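MRNA-capping enzyme subunit alpha (Saccharomyces cerevisiae, PDB 3KYH) transfers GMP from GTP to the 5'-diphosphate end of nascent mRNA through a covalent enzyme-GMP intermediate, the second step of cap formation. Local coordinates at residues Lys43-Gln49 and Ile96-Asn100; Lys249-Glu253 and Ser393-Leu399; Val288-Phe292 and Ser333-Trp339; Val296-Asp302 and Leu375-Thr380; Phe329-Ser333 and Ala364-Leu368. All blocks are in the same frame, centred on the assembly; numbering follows the deposited sequence.

None of the five contacts is wholly buried: contacts 1, 2 and 4 are partly so, while contacts 3 and 5 lie at the surface. Contact 1 belongs to the nucleotidyltransferase domain and is mostly ring against backbone. Contact 2 joins that domain to the chain returning from the OB fold, with a tryptophan among leucines and a weak indole bond. The other three lie within the OB-fold domain. Contacts 4 and 5 reach neighbouring strands of one sheet and meet where Val296 packs on Phe329, yet contact 4 lays an amide over an indole face and contact 5 is mainly apolar. Contact 3, which shares Ser333 with contact 5, has the sole salt bridge between paired segments.

Contact 1 (Lys43-Gln49 and Ile96-Asn100)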
# COMPACT_ATOMS: atom_id res chain seq x y z
N LYS C 43 26.33 16.89 -22.90
CA LYS C 43 26.75 15.87 -21.91
C LYS C 43 28.27 15.75 -21.71
O LYS C 43 28.77 16.19 -20.67
CB LYS C 43 26.09 14.51 -22.20
CG LYS C 43 26.62 13.69 -23.40
CD LYS C 43 26.08 14.14 -24.77
CE LYS C 43 26.35 13.06 -25.83
NZ LYS C 43 25.40 13.15 -26.99
N THR C 44 28.98 15.19 -22.69
CA THR C 44 30.39 14.75 -22.55
C THR C 44 31.36 15.81 -22.02
O THR C 44 31.08 17.01 -22.11
CB THR C 44 30.96 14.09 -23.83
OG1 THR C 44 30.59 14.86 -24.99
CG2 THR C 44 30.46 12.65 -23.98
N PHE C 45 32.49 15.37 -21.47
CA PHE C 45 33.51 16.29 -20.94
C PHE C 45 34.16 17.05 -22.08
O PHE C 45 34.73 16.42 -22.99
CB PHE C 45 34.57 15.56 -20.10
CG PHE C 45 35.57 16.49 -19.47
CD1 PHE C 45 35.20 17.37 -18.44
CD2 PHE C 45 36.92 16.43 -19.87
CE1 PHE C 45 36.17 18.21 -17.85
CE2 PHE C 45 37.89 17.27 -19.28
CZ PHE C 45 37.52 18.18 -18.29
N PRO C 46 34.04 18.38 -22.07
CA PRO C 46 34.63 19.14 -23.16
C PRO C 46 36.10 18.78 -23.30
O PRO C 46 36.48 18.25 -24.34
CB PRO C 46 34.44 20.60 -22.73
CG PRO C 46 33.28 20.56 -21.82
CD PRO C 46 33.47 19.28 -21.06
N GLY C 47 36.87 18.94 -22.21
CA GLY C 47 38.33 18.79 -22.24
C GLY C 47 38.83 17.43 -22.70
O GLY C 47 38.07 16.47 -22.80
N SER C 48 40.12 17.37 -23.01
CA SER C 48 40.65 16.21 -23.70
C SER C 48 40.97 15.21 -22.64
O SER C 48 41.39 15.62 -21.56
CB SER C 48 41.92 16.57 -24.49
OG SER C 48 42.07 15.70 -25.60
N GLN C 49 40.74 13.93 -22.95
CA GLN C 49 40.97 12.80 -22.03
C GLN C 49 42.01 11.81 -22.58
O GLN C 49 41.78 11.20 -23.64
CB GLN C 49 39.66 12.09 -21.67
CG GLN C 49 38.89 12.70 -20.51
CD GLN C 49 39.43 12.31 -19.13
OE1 GLN C 49 38.79 11.56 -18.39
NE2 GLN C 49 40.60 12.85 -18.76
N ILE C 96 34.27 23.50 -14.73
CA ILE C 96 33.68 22.27 -15.28
C ILE C 96 34.41 20.96 -14.87
O ILE C 96 35.48 20.62 -15.40
CB ILE C 96 33.44 22.40 -16.83
CG1 ILE C 96 34.74 22.34 -17.63
CG2 ILE C 96 32.72 23.73 -17.14
CD1 ILE C 96 34.60 22.59 -19.12
N ASP C 97 33.81 20.24 -13.91
CA ASP C 97 34.37 18.99 -13.34
C ASP C 97 34.27 17.77 -14.27
O ASP C 97 33.94 17.95 -15.44
CB ASP C 97 33.88 18.71 -11.90
CG ASP C 97 32.36 18.60 -11.79
OD1 ASP C 97 31.81 18.24 -10.72
OD2 ASP C 97 31.71 18.87 -12.81
N ARG C 98 34.59 16.57 -13.78
CA ARG C 98 34.73 15.34 -14.59
C ARG C 98 33.39 14.89 -15.19
O ARG C 98 33.26 14.55 -16.38
CB ARG C 98 35.38 14.22 -13.74
CG ARG C 98 35.90 12.98 -14.51
CD ARG C 98 37.35 13.11 -14.96
NE ARG C 98 38.29 12.83 -13.86
CZ ARG C 98 39.61 12.83 -13.97
NH1 ARG C 98 40.20 13.10 -15.13
NH2 ARG C 98 40.36 12.55 -12.90
N GLU C 99 32.39 14.85 -14.33
CA GLU C 99 31.02 14.88 -14.78
C GLU C 99 30.80 16.36 -15.13
O GLU C 99 31.33 17.23 -14.43
CB GLU C 99 30.11 14.38 -13.64
CG GLU C 99 28.63 14.27 -13.98
CD GLU C 99 28.35 13.30 -15.11
OE1 GLU C 99 28.57 12.09 -14.92
OE2 GLU C 99 27.91 13.76 -16.19
N ASN C 100 30.12 16.66 -16.24
CA ASN C 100 29.92 18.05 -16.68
C ASN C 100 29.01 18.89 -15.78
O ASN C 100 27.78 18.96 -15.98
CB ASN C 100 29.45 18.13 -18.13
CG ASN C 100 30.57 18.44 -19.09
OD1 ASN C 100 30.63 19.53 -19.68
ND2 ASN C 100 31.50 17.50 -19.22
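Phe45 and Asn100 cross at about a right angle, the phenyl and amide planes 70° apart. The amide nitrogen lies near the ring's edge, close to the root of the aromatic side chain, with Phe45 CB 3.7 Å from Asn100 ND2. With CG anti to the backbone N (chi1 -176°), the ring reaches edge-first to the turn 96-100, where it meets main-chain oxygen: Ile96 O lies in the ring plane, 3.5 Å from Phe45 CE1. Gly47 N sits over one face of the same ring, and a glycine suits that position because a CB would run into Phe45 CE2. Asn100 lies against the chain just before the ring, its CB beside Lys43 O and its amide against the backbone of Thr44 and Phe45, although the angle between Asn100 ND2 and Thr44 O is too poor for a hydrogen bond. Residues 96-100 form the turn of a hairpin between antiparallel strands 91-96 and 102-105 of the nucleotidyltransferase domain, and 43-49 is the approach to strand 49-52. The CG corner of the Pro46 ring faces the CD1 end of Ile96, Pro46 CG 3.6 Å from Ile96 CD1. Pro46 CD also approaches Asn100 OD1, at 3.2 Å. Shortened to an alanine, Asn100 would probably leave a gap beneath residues 44-46 and take support from the Pro46 ring. On the exposed side, Gln49 and Arg98 lie roughly perpendicular, and the Arg98 side chain ends about 6 Å from that of Lys72, the lysine that carries GMP.

Contact 2 (Lys249-Glu253 and Ser393-Leu399)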
# COMPACT_ATOMS: atom_id res chain seq x y z
N LYS C 249 48.95 9.15 -21.05
CA LYS C 249 49.15 9.13 -19.58
C LYS C 249 49.99 7.97 -19.03
O LYS C 249 49.60 6.80 -19.12
CB LYS C 249 47.83 9.25 -18.81
CG LYS C 249 46.82 8.10 -18.95
CD LYS C 249 45.55 8.36 -18.10
CE LYS C 249 44.52 7.25 -18.40
NZ LYS C 249 43.22 7.30 -17.67
N TRP C 250 51.14 8.34 -18.46
CA TRP C 250 52.06 7.40 -17.82
C TRP C 250 51.67 7.22 -16.35
O TRP C 250 51.36 8.19 -15.66
CB TRP C 250 53.51 7.93 -17.87
CG TRP C 250 54.51 6.85 -17.64
CD1 TRP C 250 55.09 6.07 -18.60
CD2 TRP C 250 54.97 6.34 -16.38
NE1 TRP C 250 55.90 5.13 -18.02
CE2 TRP C 250 55.85 5.27 -16.66
CE3 TRP C 250 54.76 6.71 -15.04
CZ2 TRP C 250 56.51 4.56 -15.66
CZ3 TRP C 250 55.42 5.99 -14.04
CH2 TRP C 250 56.28 4.93 -14.35
N LYS C 251 51.68 5.96 -15.90
CA LYS C 251 51.58 5.58 -14.47
C LYS C 251 52.58 4.47 -14.06
O LYS C 251 53.18 3.86 -14.94
CB LYS C 251 50.14 5.25 -14.07
CG LYS C 251 49.52 4.02 -14.70
CD LYS C 251 48.09 4.31 -15.15
CE LYS C 251 48.09 5.00 -16.51
NZ LYS C 251 46.75 4.94 -17.18
N PRO C 252 52.86 4.31 -12.74
CA PRO C 252 53.73 3.20 -12.34
C PRO C 252 53.19 1.83 -12.77
O PRO C 252 51.99 1.60 -12.65
CB PRO C 252 53.75 3.27 -10.79
CG PRO C 252 53.13 4.58 -10.41
CD PRO C 252 52.82 5.34 -11.69
N GLU C 253 54.07 0.98 -13.30
CA GLU C 253 53.78 -0.46 -13.53
C GLU C 253 53.19 -1.08 -12.28
O GLU C 253 52.42 -2.04 -12.35
CB GLU C 253 55.03 -1.25 -13.94
CG GLU C 253 56.36 -0.84 -13.25
CD GLU C 253 57.01 0.37 -13.90
OE1 GLU C 253 57.21 1.41 -13.23
OE2 GLU C 253 57.27 0.28 -15.12
N SER C 393 53.14 -1.35 -19.58
CA SER C 393 54.21 -0.71 -18.81
C SER C 393 55.44 -1.62 -18.87
O SER C 393 55.26 -2.83 -18.65
CB SER C 393 53.76 -0.69 -17.35
OG SER C 393 53.47 -2.02 -16.89
N VAL C 394 56.68 -1.17 -19.11
CA VAL C 394 57.28 0.16 -19.43
C VAL C 394 57.78 0.99 -18.24
O VAL C 394 57.22 2.01 -17.86
CB VAL C 394 56.72 0.98 -20.67
CG1 VAL C 394 57.88 1.74 -21.36
CG2 VAL C 394 56.09 0.09 -21.74
N SER C 395 58.89 0.53 -17.68
CA SER C 395 59.56 1.15 -16.54
C SER C 395 60.02 2.55 -16.85
O SER C 395 60.06 2.92 -18.03
CB SER C 395 60.75 0.29 -16.08
OG SER C 395 61.93 1.07 -15.90
N LEU C 396 60.37 3.31 -15.81
CA LEU C 396 60.91 4.66 -15.98
C LEU C 396 62.14 4.66 -16.89
O LEU C 396 62.07 5.26 -17.97
CB LEU C 396 61.17 5.32 -14.63
CG LEU C 396 61.02 6.84 -14.52
CD1 LEU C 396 59.69 7.40 -15.06
CD2 LEU C 396 61.23 7.25 -13.06
N GLU C 397 63.20 3.93 -16.51
CA GLU C 397 64.36 3.65 -17.40
C GLU C 397 63.92 3.19 -18.80
O GLU C 397 64.43 3.71 -19.80
CB GLU C 397 65.36 2.65 -16.78
CG GLU C 397 66.50 3.23 -15.90
CD GLU C 397 67.76 3.72 -16.68
OE1 GLU C 397 67.96 3.41 -17.89
OE2 GLU C 397 68.60 4.42 -16.07
N ASP C 398 62.92 2.29 -18.87
CA ASP C 398 62.31 1.84 -20.15
C ASP C 398 61.68 2.97 -21.01
O ASP C 398 61.03 2.70 -22.03
CB ASP C 398 61.30 0.69 -19.94
CG ASP C 398 61.92 -0.70 -20.11
OD1 ASP C 398 63.03 -0.83 -20.69
OD2 ASP C 398 61.27 -1.70 -19.67
N LEU C 399 61.87 4.22 -20.57
CA LEU C 399 61.65 5.41 -21.39
C LEU C 399 62.95 6.20 -21.44
O LEU C 399 63.32 6.67 -22.52
CB LEU C 399 60.57 6.35 -20.81
CG LEU C 399 59.17 5.91 -20.41
CD1 LEU C 399 58.34 7.11 -19.94
CD2 LEU C 399 58.54 5.26 -21.59
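Trp250 points its indole at the loop and helix start 393-399: CG opposite the backbone N (chi1 -162°) sends the ring toward Val394, and Trp250 NE1 gives a weak hydrogen bond to Val394 O (3.4 Å, 131° at the hydrogen). Leu396 CD1 hangs over one face, displaced toward the rim, and Leu399 CD1 is 3.7 Å from Trp250 CD1; a tryptophan suits the place because it offers an N-H and a wide apolar surface. The two backbones are nearest at Glu253 and Ser393, where Glu253 CB is 3.4 Å from Ser393 OG. A leucine in place of Trp250 would probably leave Val394 O without this donor and open a gap beside Leu396 and Leu399. In the second shell, a cis peptide bond precedes Val394, Ser393 OG is bonded to Ser389 O of helix 380-392, and Ser395 OG weakly caps the next helix by accepting from Asp398 N. Lys249-Pro252 reads KWKP, which fits the KxK motif V of capping enzymes, and the Trp250 side chain lies about 7 Å from that of Lys72. Strand 247-249 leads out toward the OB fold; on the chain's return Leu396 and Leu399, near the start of the next helix, pack on helix 212-219.

Contact 3 (Val288-Phe292 and Ser333-Trp339); sequences VKPVF and SVSDEEW
Lys289 starts with CG between its backbone N and carbonyl carbon (chi1 57°), which carries its chain along the face of Trp339; further bends at chi3 and chi4 bring the ammonium round to Asp336. The indole of Trp339, with CG anti to N (chi1 -174°), runs past the lysine in the opposite direction. The two segments are loops of the OB-fold domain: 288-292 leads into strand 293-297, whereas the loop 333-339 joins the outermost strand 326-331 to helix 339-344. Lys289 CB makes a CH-pi contact over the six-membered ring of Trp339, 3.7 Å from its centroid and 16° off the normal. A lysine suits this surface position because its methylenes can lie on an aromatic face while the charge is carried beyond it. Trp339 also meets an aromatic side chain of another protein's chain, so the loop takes part in the assembly. Farther along, Phe292 and Val334 meet crosswise, Phe292 CE2 3.4 Å from Val334 CG2, an apolar patch that Leu332 and Leu264 extend on the phenylalanine's side. The polar end is a salt bridge in which Lys289 NZ meets Asp336 OD2 at 2.8 Å, nearly in line with the C-O bond.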
# COMPACT_ATOMS: atom_id res chain seq x y z
N VAL C 288 54.67 -24.60 9.06
CA VAL C 288 55.47 -23.79 8.12
C VAL C 288 54.74 -23.64 6.76
O VAL C 288 54.16 -24.63 6.28
CB VAL C 288 56.93 -24.32 7.92
CG1 VAL C 288 57.88 -23.17 7.61
CG2 VAL C 288 57.46 -25.04 9.15
N LYS C 289 54.81 -22.44 6.16
CA LYS C 289 53.97 -21.98 5.01
C LYS C 289 53.43 -22.96 3.96
O LYS C 289 54.13 -23.90 3.55
CB LYS C 289 54.48 -20.68 4.34
CG LYS C 289 55.91 -20.64 3.79
CD LYS C 289 56.39 -19.18 3.62
CE LYS C 289 57.89 -19.02 3.90
NZ LYS C 289 58.35 -19.41 5.29
N PRO C 290 52.16 -22.76 3.56
CA PRO C 290 51.54 -23.57 2.51
C PRO C 290 51.10 -22.78 1.26
O PRO C 290 51.58 -21.67 1.05
CB PRO C 290 50.36 -24.21 3.24
CG PRO C 290 50.13 -23.33 4.49
CD PRO C 290 51.11 -22.20 4.43
N VAL C 291 50.24 -23.36 0.42
CA VAL C 291 49.91 -22.74 -0.88
C VAL C 291 48.79 -21.71 -0.70
O VAL C 291 47.78 -22.02 -0.06
CB VAL C 291 49.47 -23.76 -1.98
CG1 VAL C 291 49.89 -23.27 -3.35
CG2 VAL C 291 50.01 -25.16 -1.74
N PHE C 292 48.98 -20.51 -1.28
CA PHE C 292 47.99 -19.42 -1.25
C PHE C 292 47.50 -18.94 -2.61
O PHE C 292 48.02 -17.97 -3.18
CB PHE C 292 48.33 -18.24 -0.28
CG PHE C 292 49.80 -17.94 -0.10
CD1 PHE C 292 50.64 -18.83 0.59
CD2 PHE C 292 50.31 -16.70 -0.45
CE1 PHE C 292 51.99 -18.53 0.81
CE2 PHE C 292 51.66 -16.37 -0.22
CZ PHE C 292 52.50 -17.30 0.40
N SER C 333 53.54 -14.81 -2.87
CA SER C 333 54.98 -14.86 -2.55
C SER C 333 55.28 -14.21 -1.20
O SER C 333 55.31 -12.98 -1.06
CB SER C 333 55.90 -14.28 -3.65
OG SER C 333 55.46 -13.00 -4.09
N VAL C 334 55.50 -15.07 -0.22
CA VAL C 334 55.77 -14.62 1.13
C VAL C 334 57.19 -15.04 1.54
O VAL C 334 57.44 -16.23 1.79
CB VAL C 334 54.64 -15.03 2.11
CG1 VAL C 334 55.03 -14.85 3.57
CG2 VAL C 334 53.39 -14.20 1.80
N SER C 335 58.09 -14.06 1.53
CA SER C 335 59.49 -14.21 1.92
C SER C 335 59.67 -14.53 3.42
O SER C 335 58.69 -14.51 4.18
CB SER C 335 60.33 -12.99 1.45
OG SER C 335 60.22 -11.83 2.27
N ASP C 336 60.90 -14.84 3.82
CA ASP C 336 61.17 -15.36 5.18
C ASP C 336 61.20 -14.38 6.37
O ASP C 336 61.22 -14.82 7.53
CB ASP C 336 62.40 -16.28 5.19
CG ASP C 336 62.03 -17.76 5.21
OD1 ASP C 336 62.96 -18.60 5.32
OD2 ASP C 336 60.82 -18.10 5.14
N GLU C 337 61.27 -13.08 6.07
CA GLU C 337 61.15 -12.02 7.07
C GLU C 337 59.76 -11.44 6.89
O GLU C 337 59.33 -10.53 7.62
CB GLU C 337 62.21 -10.94 6.83
CG GLU C 337 62.71 -10.27 8.12
CD GLU C 337 63.16 -8.82 7.94
OE1 GLU C 337 63.37 -8.16 8.97
OE2 GLU C 337 63.31 -8.32 6.81
N GLU C 338 59.07 -11.98 5.88
CA GLU C 338 57.68 -11.64 5.55
C GLU C 338 56.70 -12.70 6.05
O GLU C 338 55.49 -12.46 6.08
CB GLU C 338 57.51 -11.44 4.04
CG GLU C 338 58.06 -10.11 3.52
CD GLU C 338 57.95 -9.93 2.02
OE1 GLU C 338 57.22 -10.71 1.36
OE2 GLU C 338 58.61 -9.01 1.50
N TRP C 339 57.20 -13.87 6.44
CA TRP C 339 56.33 -14.90 6.99
C TRP C 339 56.12 -14.64 8.48
O TRP C 339 54.97 -14.63 8.95
CB TRP C 339 56.89 -16.30 6.72
CG TRP C 339 55.98 -17.44 7.14
CD1 TRP C 339 56.34 -18.52 7.90
CD2 TRP C 339 54.59 -17.63 6.82
NE1 TRP C 339 55.27 -19.37 8.07
CE2 TRP C 339 54.18 -18.85 7.42
CE3 TRP C 339 53.64 -16.90 6.09
CZ2 TRP C 339 52.87 -19.34 7.31
CZ3 TRP C 339 52.34 -17.40 5.97
CH2 TRP C 339 51.97 -18.61 6.58

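Contact 4 (Val296-Asp302 and Leu375-Thr380); sequences VWQGGAD and LNGNHT
Trp297 carries the amide of Asn376 on one face of its indole, the two planes only 24° apart and Asn376 ND2 lying 3.1 Å above the plane, over the ring centre. Asn378 N stands at the ring's edge, in plane, 3.5 Å from Trp297 CD1. Because the amide lies flat over the ring face, Asn376 OD1 is badly placed for the indole N-H despite its nearness; Asn376 CB adds a CH-pi contact with the five-membered ring. His379 CG, anti to N (chi1 -177°), brings the imidazole edge beside Trp297 O, while His379 CA sends its hydrogen to the same oxygen, 3.1 Å from carbon to oxygen and nearly straight. In the OB-fold domain this joins the end of strand 293-297 and the loop after it to the loop that leads into helix 380-392. Glycine suits position 299, whose phi is positive (71°), as the chain swings round toward helix 302-309. That helix begins with Asp302, whose carboxylate approaches the same amide, Asp302 OD1 3.0 Å from Asn376 ND2, and slides past Leu375. The backbone of another protein's chain packs on Trp297 and Leu375. At the other end a branch of Val296 lies athwart the Thr380 side chain, Val296 CG2 3.5 Å from Thr380 OG1.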
# COMPACT_ATOMS: atom_id res chain seq x y z
N VAL C 296 39.10 -15.20 -8.36
CA VAL C 296 38.36 -14.03 -8.84
C VAL C 296 36.86 -14.27 -9.05
O VAL C 296 36.45 -15.15 -9.82
CB VAL C 296 38.98 -13.44 -10.15
CG1 VAL C 296 40.42 -12.97 -9.90
CG2 VAL C 296 38.90 -14.44 -11.32
N TRP C 297 36.04 -13.45 -8.39
CA TRP C 297 34.59 -13.68 -8.37
C TRP C 297 33.90 -13.40 -9.70
O TRP C 297 34.10 -12.35 -10.31
CB TRP C 297 33.91 -13.03 -7.15
CG TRP C 297 33.32 -11.66 -7.35
CD1 TRP C 297 34.00 -10.48 -7.48
CD2 TRP C 297 31.92 -11.32 -7.41
NE1 TRP C 297 33.12 -9.43 -7.62
CE2 TRP C 297 31.84 -9.91 -7.59
CE3 TRP C 297 30.73 -12.06 -7.34
CZ2 TRP C 297 30.61 -9.23 -7.71
CZ3 TRP C 297 29.52 -11.38 -7.44
CH2 TRP C 297 29.47 -9.98 -7.63
N GLN C 298 33.12 -14.38 -10.16
CA GLN C 298 32.38 -14.31 -11.41
C GLN C 298 30.88 -14.47 -11.11
O GLN C 298 30.50 -15.20 -10.19
CB GLN C 298 32.85 -15.42 -12.35
CG GLN C 298 32.67 -15.16 -13.84
CD GLN C 298 32.89 -16.41 -14.70
OE1 GLN C 298 32.41 -17.50 -14.37
NE2 GLN C 298 33.58 -16.24 -15.84
N GLY C 299 30.05 -13.78 -11.89
CA GLY C 299 28.59 -13.83 -11.74
C GLY C 299 28.09 -13.14 -10.49
O GLY C 299 28.29 -11.94 -10.32
N GLY C 300 27.44 -13.91 -9.61
CA GLY C 300 26.85 -13.41 -8.37
C GLY C 300 26.62 -14.51 -7.35
O GLY C 300 25.49 -14.73 -6.90
N ALA C 301 27.69 -15.20 -6.98
CA ALA C 301 27.62 -16.36 -6.09
C ALA C 301 28.39 -16.21 -4.77
O ALA C 301 28.23 -17.04 -3.87
CB ALA C 301 28.03 -17.63 -6.83
N ASP C 302 29.17 -15.14 -4.66
CA ASP C 302 29.97 -14.81 -3.48
C ASP C 302 29.17 -14.59 -2.19
O ASP C 302 29.51 -15.13 -1.13
CB ASP C 302 30.91 -13.63 -3.78
CG ASP C 302 31.17 -12.74 -2.58
OD1 ASP C 302 30.38 -11.78 -2.39
OD2 ASP C 302 32.17 -12.95 -1.86
N LEU C 375 34.48 -6.36 -0.01
CA LEU C 375 33.91 -7.71 0.03
C LEU C 375 34.76 -8.80 -0.66
O LEU C 375 35.44 -9.57 0.03
CB LEU C 375 32.45 -7.70 -0.44
CG LEU C 375 31.79 -8.99 -0.91
CD1 LEU C 375 31.84 -10.03 0.17
CD2 LEU C 375 30.34 -8.70 -1.33
N ASN C 376 34.69 -8.88 -2.00
CA ASN C 376 35.40 -9.93 -2.73
C ASN C 376 36.68 -9.44 -3.38
O ASN C 376 37.41 -8.67 -2.75
CB ASN C 376 34.50 -10.77 -3.67
CG ASN C 376 33.41 -9.96 -4.36
OD1 ASN C 376 33.66 -8.90 -4.91
ND2 ASN C 376 32.20 -10.50 -4.36
N GLY C 377 36.93 -9.87 -4.62
CA GLY C 377 38.17 -9.56 -5.34
C GLY C 377 38.03 -8.68 -6.56
O GLY C 377 38.69 -7.64 -6.66
N ASN C 378 37.21 -9.11 -7.52
CA ASN C 378 36.85 -8.37 -8.74
C ASN C 378 36.47 -9.29 -9.88
O ASN C 378 37.09 -10.34 -10.08
CB ASN C 378 37.94 -7.41 -9.24
CG ASN C 378 37.68 -5.97 -8.87
OD1 ASN C 378 38.51 -5.34 -8.21
ND2 ASN C 378 36.52 -5.43 -9.27
N HIS C 379 35.46 -8.85 -10.64
CA HIS C 379 34.86 -9.64 -11.71
C HIS C 379 35.89 -9.99 -12.77
O HIS C 379 36.68 -9.13 -13.16
CB HIS C 379 33.63 -8.93 -12.28
CG HIS C 379 32.90 -9.71 -13.33
ND1 HIS C 379 32.19 -9.11 -14.35
CD2 HIS C 379 32.79 -11.05 -13.54
CE1 HIS C 379 31.66 -10.03 -15.13
NE2 HIS C 379 32.02 -11.22 -14.66
N THR C 380 35.89 -11.26 -13.18
CA THR C 380 36.85 -11.84 -14.13
C THR C 380 37.16 -10.85 -15.25
O THR C 380 38.31 -10.41 -15.38
CB THR C 380 36.37 -13.25 -14.66
OG1 THR C 380 36.23 -14.16 -13.55
CG2 THR C 380 37.36 -13.85 -15.68

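Contact 5 (Phe329-Ser333 and Ala364-Leu368); sequences FAELS and AWEML
Ala330 and Trp365 form the close half of this contact: the methyl lies in the plane of the indole, at its edge, with Ala330 CB 3.3 Å from Trp365 NE1 and 3.6 Å from Trp365 CZ2. The fold is the OB domain, whose antiparallel sheet has strands 326-331 and 367-370 as its outermost members; here the end of one and the approach to the other come together, as edge strands do when such a sheet curls toward a barrel. The touching parts run 70° apart, so side chains, and not paired backbones, make the junction. Alanine suits position 330, its one methyl fitting against the edge of the indole. The ring also meets Phe260 edge to face, which probably helps to hold its orientation. Leu332 continues the packed side. Its CG, anti to N (chi1 -164°), carries the fork toward 364-368; there one methyl meets the main chain, Leu332 CD1 3.3 Å from Trp365 O, and the other meets Met367, with Leu332 CD2 4.2 Å from Met367 CG. Leucine fills this place by its fork, and Cys356 of strand 352-356 touches both it and the methionine. Toward the surface the fit is slacker. Glu331 points away from the contact and forms a salt bridge with Lys328, and Ser333 merely brushes its neighbours: Ser333 OG stays 4.3 Å from Ala364 CB and 4.4 Å from Glu366 CG.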
# COMPACT_ATOMS: atom_id res chain seq x y z
N PHE C 329 44.06 -17.98 -10.62
CA PHE C 329 45.26 -18.10 -11.46
C PHE C 329 46.63 -18.07 -10.79
O PHE C 329 47.52 -18.85 -11.17
CB PHE C 329 45.27 -17.36 -12.81
CG PHE C 329 44.22 -16.31 -12.99
CD1 PHE C 329 44.61 -14.99 -13.27
CD2 PHE C 329 42.87 -16.65 -13.11
CE1 PHE C 329 43.67 -14.01 -13.55
CE2 PHE C 329 41.92 -15.68 -13.41
CZ PHE C 329 42.32 -14.36 -13.63
N ALA C 330 46.83 -17.20 -9.82
CA ALA C 330 48.21 -17.04 -9.35
C ALA C 330 48.50 -17.49 -7.93
O ALA C 330 47.59 -17.64 -7.11
CB ALA C 330 48.72 -15.62 -9.61
N GLU C 331 49.78 -17.79 -7.72
CA GLU C 331 50.36 -17.97 -6.40
C GLU C 331 51.08 -16.67 -6.01
O GLU C 331 51.69 -15.99 -6.86
CB GLU C 331 51.32 -19.18 -6.42
CG GLU C 331 50.71 -20.62 -6.23
CD GLU C 331 49.33 -20.89 -6.88
OE1 GLU C 331 49.21 -21.83 -7.69
OE2 GLU C 331 48.36 -20.20 -6.53
N LEU C 332 50.93 -16.28 -4.74
CA LEU C 332 51.52 -15.04 -4.25
C LEU C 332 53.02 -15.19 -4.04
O LEU C 332 53.70 -15.66 -4.94
CB LEU C 332 50.77 -14.52 -3.01
CG LEU C 332 51.00 -13.06 -2.57
CD1 LEU C 332 50.19 -12.10 -3.44
CD2 LEU C 332 50.68 -12.85 -1.08
N SER C 333 53.54 -14.81 -2.87
CA SER C 333 54.98 -14.86 -2.55
C SER C 333 55.28 -14.21 -1.20
O SER C 333 55.31 -12.98 -1.06
CB SER C 333 55.90 -14.28 -3.65
OG SER C 333 55.46 -13.00 -4.09
N ALA C 364 56.63 -12.24 -10.41
CA ALA C 364 55.63 -12.55 -9.39
C ALA C 364 55.09 -11.23 -8.86
O ALA C 364 55.51 -10.16 -9.31
CB ALA C 364 56.26 -13.37 -8.26
N TRP C 365 54.20 -11.31 -7.87
CA TRP C 365 53.59 -10.12 -7.28
C TRP C 365 53.49 -9.97 -5.76
O TRP C 365 52.56 -10.51 -5.16
CB TRP C 365 52.25 -9.77 -7.95
CG TRP C 365 51.35 -10.87 -8.45
CD1 TRP C 365 51.28 -12.16 -8.03
CD2 TRP C 365 50.31 -10.71 -9.43
NE1 TRP C 365 50.29 -12.83 -8.72
CE2 TRP C 365 49.66 -11.95 -9.57
CE3 TRP C 365 49.88 -9.63 -10.23
CZ2 TRP C 365 48.61 -12.17 -10.48
CZ3 TRP C 365 48.81 -9.82 -11.10
CH2 TRP C 365 48.20 -11.09 -11.23
N GLU C 366 54.41 -9.19 -5.19
CA GLU C 366 54.35 -8.75 -3.78
C GLU C 366 53.22 -7.76 -3.53
O GLU C 366 53.05 -6.78 -4.27
CB GLU C 366 55.63 -8.06 -3.31
CG GLU C 366 56.89 -8.87 -3.38
CD GLU C 366 57.63 -8.63 -4.66
OE1 GLU C 366 57.20 -9.19 -5.69
OE2 GLU C 366 58.62 -7.87 -4.63
N MET C 367 52.52 -8.02 -2.42
CA MET C 367 51.42 -7.20 -1.90
C MET C 367 51.88 -6.09 -0.94
O MET C 367 52.93 -6.21 -0.30
CB MET C 367 50.39 -8.12 -1.22
CG MET C 367 50.89 -8.79 0.05
SD MET C 367 50.01 -8.10 1.45
CE MET C 367 50.93 -8.83 2.81
N LEU C 368 51.08 -5.03 -0.85
CA LEU C 368 51.49 -3.83 -0.10
C LEU C 368 50.40 -3.26 0.82
O LEU C 368 50.56 -2.17 1.39
CB LEU C 368 52.16 -2.79 -1.01
CG LEU C 368 51.80 -2.42 -2.47
CD1 LEU C 368 53.00 -1.72 -3.13
CD2 LEU C 368 51.43 -3.58 -3.36